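Long-range contacts in 5-oxopent-3-ene-1,2,5-tricarboxylate decarboxylase (Exiguobacterium antarcticum B7, PDB 6IYM), which belongs to the fumarylacetoacetate hydrolase family of metal-binding enzymes and holds a magnesium ion in this structure: residues 132-137 / 231-236; 141-146 / 217-222. One frame throughout, in Å; residues are numbered along the deposited sequence.

Contact 1: residues 132-137 / 231-236; sequences GTTGRD and LEAGDV
T134 and G135 meet L231 to A233 through one antiparallel bridge and one side-chain bond. G135 and L231 form the hydrogen-bonded pair: L231 N reaches G135 O at 2.8 Å, nearly in line with the carbonyl (C=O...N 170°), and G135 N returns to L231 O at 3.0 Å. The side chain of T134 adds a bond beside this single bridge. Its CB lies 3.5 Å from L231 O. OG1, turned anti to the carbonyl carbon (chi1 -56°), accepts from A233 N at 3.1 Å with a nearly straight N-H...O angle of 164°. CG2, on the other branch, lies 3.2 Å from L231 O and 3.7 Å from E232 OE1, whose chain bends at chi2 to run alongside the threonine. L231 O additionally receives a CA-H...O contact from T134 CA. E232 to D235, with A233 and G234 at the corner, make a type II beta turn, G234 at positive phi, and D235 OD2 takes E232 N from above its carboxylate plane. R136 forms a salt bridge with E112 of the second subunit. The contact joins the loop leaving strand 121-131 to the turn entering strand 236-238, antiparallel neighbours in the sheet, with L231 and D235 packed on I131.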
loop_
_atom_site.group_PDB
_atom_site.type_symbol
_atom_site.label_atom_id
_atom_site.label_comp_id
_atom_site.label_asym_id
_atom_site.label_seq_id
_atom_site.Cartn_x
_atom_site.Cartn_y
_atom_site.Cartn_z
ATOM N N GLY A 132 13.216 -7.388 7.739
ATOM C CA GLY A 132 13.183 -8.747 8.303
ATOM C C GLY A 132 12.517 -8.776 9.670
ATOM O O GLY A 132 12.093 -9.855 10.090
ATOM N N THR A 133 12.444 -7.641 10.351
ATOM C CA THR A 133 11.904 -7.544 11.736
ATOM C C THR A 133 11.091 -6.245 11.854
ATOM O O THR A 133 11.594 -5.167 11.482
ATOM C CB THR A 133 12.999 -7.720 12.806
ATOM O OG1 THR A 133 13.948 -6.656 12.771
ATOM C CG2 THR A 133 13.766 -9.013 12.659
ATOM N N THR A 134 9.841 -6.379 12.305
ATOM C CA THR A 134 8.872 -5.280 12.502
ATOM C C THR A 134 9.443 -4.322 13.536
ATOM O O THR A 134 10.053 -4.784 14.502
ATOM C CB THR A 134 7.519 -5.832 12.966
ATOM O OG1 THR A 134 7.143 -6.773 11.957
ATOM C CG2 THR A 134 6.467 -4.758 13.157
ATOM N N GLY A 135 9.292 -3.033 13.328
ATOM C CA GLY A 135 9.839 -2.070 14.290
ATOM C C GLY A 135 9.409 -0.681 13.921
ATOM O O GLY A 135 8.875 -0.491 12.816
ATOM N N ARG A 136 9.708 0.271 14.786
ATOM C CA ARG A 136 9.315 1.681 14.587
ATOM C C ARG A 136 10.430 2.551 15.149
ATOM O O ARG A 136 11.126 2.051 16.021
ATOM C CB ARG A 136 7.989 1.891 15.307
ATOM C CG ARG A 136 7.276 3.169 14.921
ATOM C CD ARG A 136 6.061 3.314 15.804
ATOM N NE ARG A 136 6.152 4.500 16.628
ATOM C CZ ARG A 136 5.119 5.114 17.175
ATOM N NH1 ARG A 136 3.898 4.647 17.005
ATOM N NH2 ARG A 136 5.308 6.210 17.876
ATOM N N ASP A 137 10.585 3.779 14.661
ATOM C CA ASP A 137 11.533 4.768 15.242
ATOM C C ASP A 137 12.914 4.114 15.322
ATOM O O ASP A 137 13.509 4.065 16.407
ATOM C CB ASP A 137 11.015 5.254 16.595
ATOM C CG ASP A 137 9.595 5.770 16.482
ATOM O OD1 ASP A 137 9.358 6.589 15.596
ATOM O OD2 ASP A 137 8.730 5.284 17.234
ATOM N N LEU A 231 7.325 -0.352 10.468
ATOM C CA LEU A 231 7.716 -1.181 9.310
ATOM C C LEU A 231 7.390 -2.627 9.670
ATOM O O LEU A 231 7.719 -3.032 10.799
ATOM C CB LEU A 231 9.202 -0.989 9.008
ATOM C CG LEU A 231 9.642 0.440 8.678
ATOM C CD1 LEU A 231 11.147 0.488 8.377
ATOM C CD2 LEU A 231 8.844 0.983 7.507
ATOM N N GLU A 232 6.772 -3.356 8.749
ATOM C CA GLU A 232 6.429 -4.798 8.894
ATOM C C GLU A 232 7.529 -5.668 8.276
ATOM O O GLU A 232 8.047 -5.314 7.240
ATOM C CB GLU A 232 5.102 -5.125 8.205
ATOM C CG GLU A 232 3.978 -4.148 8.513
ATOM C CD GLU A 232 3.384 -4.244 9.913
ATOM O OE1 GLU A 232 3.782 -5.154 10.665
ATOM O OE2 GLU A 232 2.524 -3.395 10.249
ATOM N N ALA A 233 7.824 -6.811 8.889
ATOM C CA ALA A 233 8.613 -7.899 8.283
ATOM C C ALA A 233 8.074 -8.143 6.864
ATOM O O ALA A 233 6.856 -8.246 6.694
ATOM C CB ALA A 233 8.544 -9.143 9.139
ATOM N N GLY A 234 8.961 -8.137 5.870
ATOM C CA GLY A 234 8.600 -8.348 4.455
ATOM C C GLY A 234 8.265 -7.062 3.734
ATOM O O GLY A 234 7.939 -7.134 2.512
ATOM N N ASP A 235 8.303 -5.915 4.420
ATOM C CA ASP A 235 8.264 -4.597 3.724
ATOM C C ASP A 235 9.391 -4.522 2.681
ATOM O O ASP A 235 10.515 -5.020 2.958
ATOM C CB ASP A 235 8.419 -3.434 4.694
ATOM C CG ASP A 235 7.110 -2.825 5.141
ATOM O OD1 ASP A 235 6.095 -3.031 4.441
ATOM O OD2 ASP A 235 7.125 -2.141 6.185
ATOM N N VAL A 236 9.099 -3.910 1.533
ATOM C CA VAL A 236 10.062 -3.645 0.423
ATOM C C VAL A 236 10.193 -2.128 0.281
ATOM O O VAL A 236 9.199 -1.457 -0.035
ATOM C CB VAL A 236 9.620 -4.286 -0.906
ATOM C CG1 VAL A 236 10.637 -4.067 -2.022
ATOM C CG2 VAL A 236 9.345 -5.768 -0.757
#

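Contact 2: residues 141-146 / 217-222; sequences ENALEH and DVVTIL
The N-terminal part of helix 218-225 packs here on A143 and L144, where the short 3-10 segment 144-146 begins, within the fumarylacetoacetate hydrolase C-terminal family region. The contact is wholly apolar, carried by A143 and L144 on one side and V218, V219 and L222 on the other; the nearest CA atoms are those of A143 and V219, 5.9 Å apart. A143 CB points at the helix and sits between residues one turn apart, 3.8 Å from L222 CD1 and 4.1 Å from V219 CG1. L144 comes in across the two valines, its side chain at about a right angle to each. Its CG lies 3.7 Å from V219 CG2, the methyl that is anti to the carbonyl carbon, while its CD2 meets V218 CG1 at 4.1 Å. That V218 methyl is anti to the backbone N (chi1 166°), which directs it to the leucine. Around these residues, Y150 of strand 147-158 touches both L144 and V218, and I129 of strand 121-131 touches V218 and L222, so the helix rests on the sheet as well as on A143 and L144. Polar bonds secure each partner locally. H146 ND1 donates to N142 O, which lies in the ring plane although the donor stands 54° above the carbonyl plane. At the helix start D217 is the N-cap: its OD1 takes T220 N at 3.0 Å on the syn side and T220 OG1 at 2.5 Å, the two donors reaching that oxygen from opposite faces of the carboxylate plane.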
loop_
_atom_site.group_PDB
_atom_site.type_symbol
_atom_site.label_atom_id
_atom_site.label_comp_id
_atom_site.label_asym_id
_atom_site.label_seq_id
_atom_site.Cartn_x
_atom_site.Cartn_y
_atom_site.Cartn_z
ATOM N N GLU A 141 21.875 2.963 15.080
ATOM C CA GLU A 141 22.498 1.823 15.813
ATOM C C GLU A 141 21.723 0.511 15.572
ATOM O O GLU A 141 22.366 -0.558 15.616
ATOM C CB GLU A 141 22.580 2.172 17.312
ATOM C CG GLU A 141 23.570 1.323 18.111
ATOM C CD GLU A 141 23.155 -0.118 18.392
ATOM O OE1 GLU A 141 21.941 -0.369 18.506
ATOM O OE2 GLU A 141 24.048 -0.996 18.491
ATOM N N ASN A 142 20.396 0.554 15.385
ATOM C CA ASN A 142 19.569 -0.677 15.255
ATOM C C ASN A 142 19.036 -0.855 13.818
ATOM O O ASN A 142 18.560 -1.947 13.548
ATOM C CB ASN A 142 18.440 -0.728 16.303
ATOM C CG ASN A 142 17.324 0.293 16.146
ATOM O OD1 ASN A 142 17.181 0.981 15.140
ATOM N ND2 ASN A 142 16.485 0.395 17.158
ATOM N N ALA A 143 19.057 0.168 12.958
ATOM C CA ALA A 143 18.440 0.128 11.597
ATOM C C ALA A 143 18.673 -1.227 10.929
ATOM O O ALA A 143 17.688 -1.940 10.674
ATOM C CB ALA A 143 18.999 1.207 10.719
ATOM N N LEU A 144 19.944 -1.545 10.662
ATOM C CA LEU A 144 20.383 -2.658 9.792
ATOM C C LEU A 144 20.022 -3.990 10.451
ATOM O O LEU A 144 19.859 -5.018 9.729
ATOM C CB LEU A 144 21.886 -2.523 9.537
ATOM C CG LEU A 144 22.312 -1.399 8.594
ATOM C CD1 LEU A 144 23.829 -1.407 8.407
ATOM C CD2 LEU A 144 21.619 -1.532 7.244
ATOM N N GLU A 145 19.841 -3.964 11.772
ATOM C CA GLU A 145 19.354 -5.133 12.535
ATOM C C GLU A 145 17.920 -5.473 12.092
ATOM O O GLU A 145 17.541 -6.638 12.210
ATOM C CB GLU A 145 19.506 -4.865 14.041
ATOM C CG GLU A 145 20.451 -5.842 14.717
ATOM C CD GLU A 145 19.974 -7.291 14.707
ATOM O OE1 GLU A 145 18.740 -7.507 14.745
ATOM O OE2 GLU A 145 20.832 -8.211 14.660
ATOM N N HIS A 146 17.143 -4.503 11.605
ATOM C CA HIS A 146 15.770 -4.762 11.089
ATOM C C HIS A 146 15.766 -5.126 9.586
ATOM O O HIS A 146 14.674 -5.257 9.032
ATOM C CB HIS A 146 14.868 -3.555 11.385
ATOM C CG HIS A 146 14.633 -3.322 12.837
ATOM N ND1 HIS A 146 15.579 -2.703 13.660
ATOM C CD2 HIS A 146 13.563 -3.586 13.615
ATOM C CE1 HIS A 146 15.088 -2.612 14.877
ATOM N NE2 HIS A 146 13.866 -3.145 14.874
ATOM N N ASP A 217 21.262 7.676 2.431
ATOM C CA ASP A 217 21.810 6.293 2.426
ATOM C C ASP A 217 20.783 5.337 3.060
ATOM O O ASP A 217 19.690 5.797 3.487
ATOM C CB ASP A 217 23.206 6.254 3.063
ATOM C CG ASP A 217 23.222 6.340 4.577
ATOM O OD1 ASP A 217 22.195 6.757 5.139
ATOM O OD2 ASP A 217 24.254 5.961 5.174
ATOM N N VAL A 218 21.083 4.044 3.064
ATOM C CA VAL A 218 20.125 3.000 3.518
ATOM C C VAL A 218 19.730 3.307 4.976
ATOM O O VAL A 218 18.513 3.483 5.253
ATOM C CB VAL A 218 20.716 1.594 3.310
ATOM C CG1 VAL A 218 19.944 0.507 4.060
ATOM C CG2 VAL A 218 20.799 1.267 1.831
ATOM N N VAL A 219 20.698 3.457 5.876
ATOM C CA VAL A 219 20.403 3.718 7.321
ATOM C C VAL A 219 19.527 4.969 7.468
ATOM O O VAL A 219 18.502 4.869 8.158
ATOM C CB VAL A 219 21.669 3.736 8.197
ATOM C CG1 VAL A 219 21.423 4.352 9.563
ATOM C CG2 VAL A 219 22.214 2.328 8.371
ATOM N N THR A 220 19.806 6.076 6.780
ATOM C CA THR A 220 18.973 7.316 6.868
ATOM C C THR A 220 17.551 7.062 6.351
ATOM O O THR A 220 16.582 7.602 6.913
ATOM C CB THR A 220 19.600 8.470 6.080
ATOM O OG1 THR A 220 20.971 8.506 6.453
ATOM C CG2 THR A 220 18.970 9.817 6.338
ATOM N N ILE A 221 17.407 6.308 5.262
ATOM C CA ILE A 221 16.058 5.969 4.737
ATOM C C ILE A 221 15.296 5.235 5.856
ATOM O O ILE A 221 14.200 5.682 6.190
ATOM C CB ILE A 221 16.150 5.156 3.427
ATOM C CG1 ILE A 221 16.557 6.047 2.246
ATOM C CG2 ILE A 221 14.846 4.428 3.187
ATOM C CD1 ILE A 221 17.104 5.305 1.068
ATOM N N LEU A 222 15.869 4.176 6.429
ATOM C CA LEU A 222 15.221 3.351 7.485
ATOM C C LEU A 222 14.818 4.225 8.681
ATOM O O LEU A 222 13.639 4.178 9.092
ATOM C CB LEU A 222 16.192 2.255 7.913
ATOM C CG LEU A 222 16.455 1.162 6.880
ATOM C CD1 LEU A 222 17.643 0.311 7.315
ATOM C CD2 LEU A 222 15.227 0.304 6.681
#

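Overall arrangement
Both contacts involve the connection between strands 121-131 and 147-158, and their centres are 11 Å apart. Contact 1 takes the start of that connection and contact 2 its end; the partners are the turn before strand 236-238 and the helix 218-225 that precedes it. Their chemistry differs with burial. Contact 1 is partly buried, with exposed T134, and relies on backbone and hydroxyl hydrogen bonds; R136 and E232 take it to the second subunit. Contact 2 is buried and joined by packing of aliphatic side chains, without another chain touching its segments. The two meet directly where G132 N lies 2.9 Å from H146 O, a probable hydrogen bond, and T133 packs on H146.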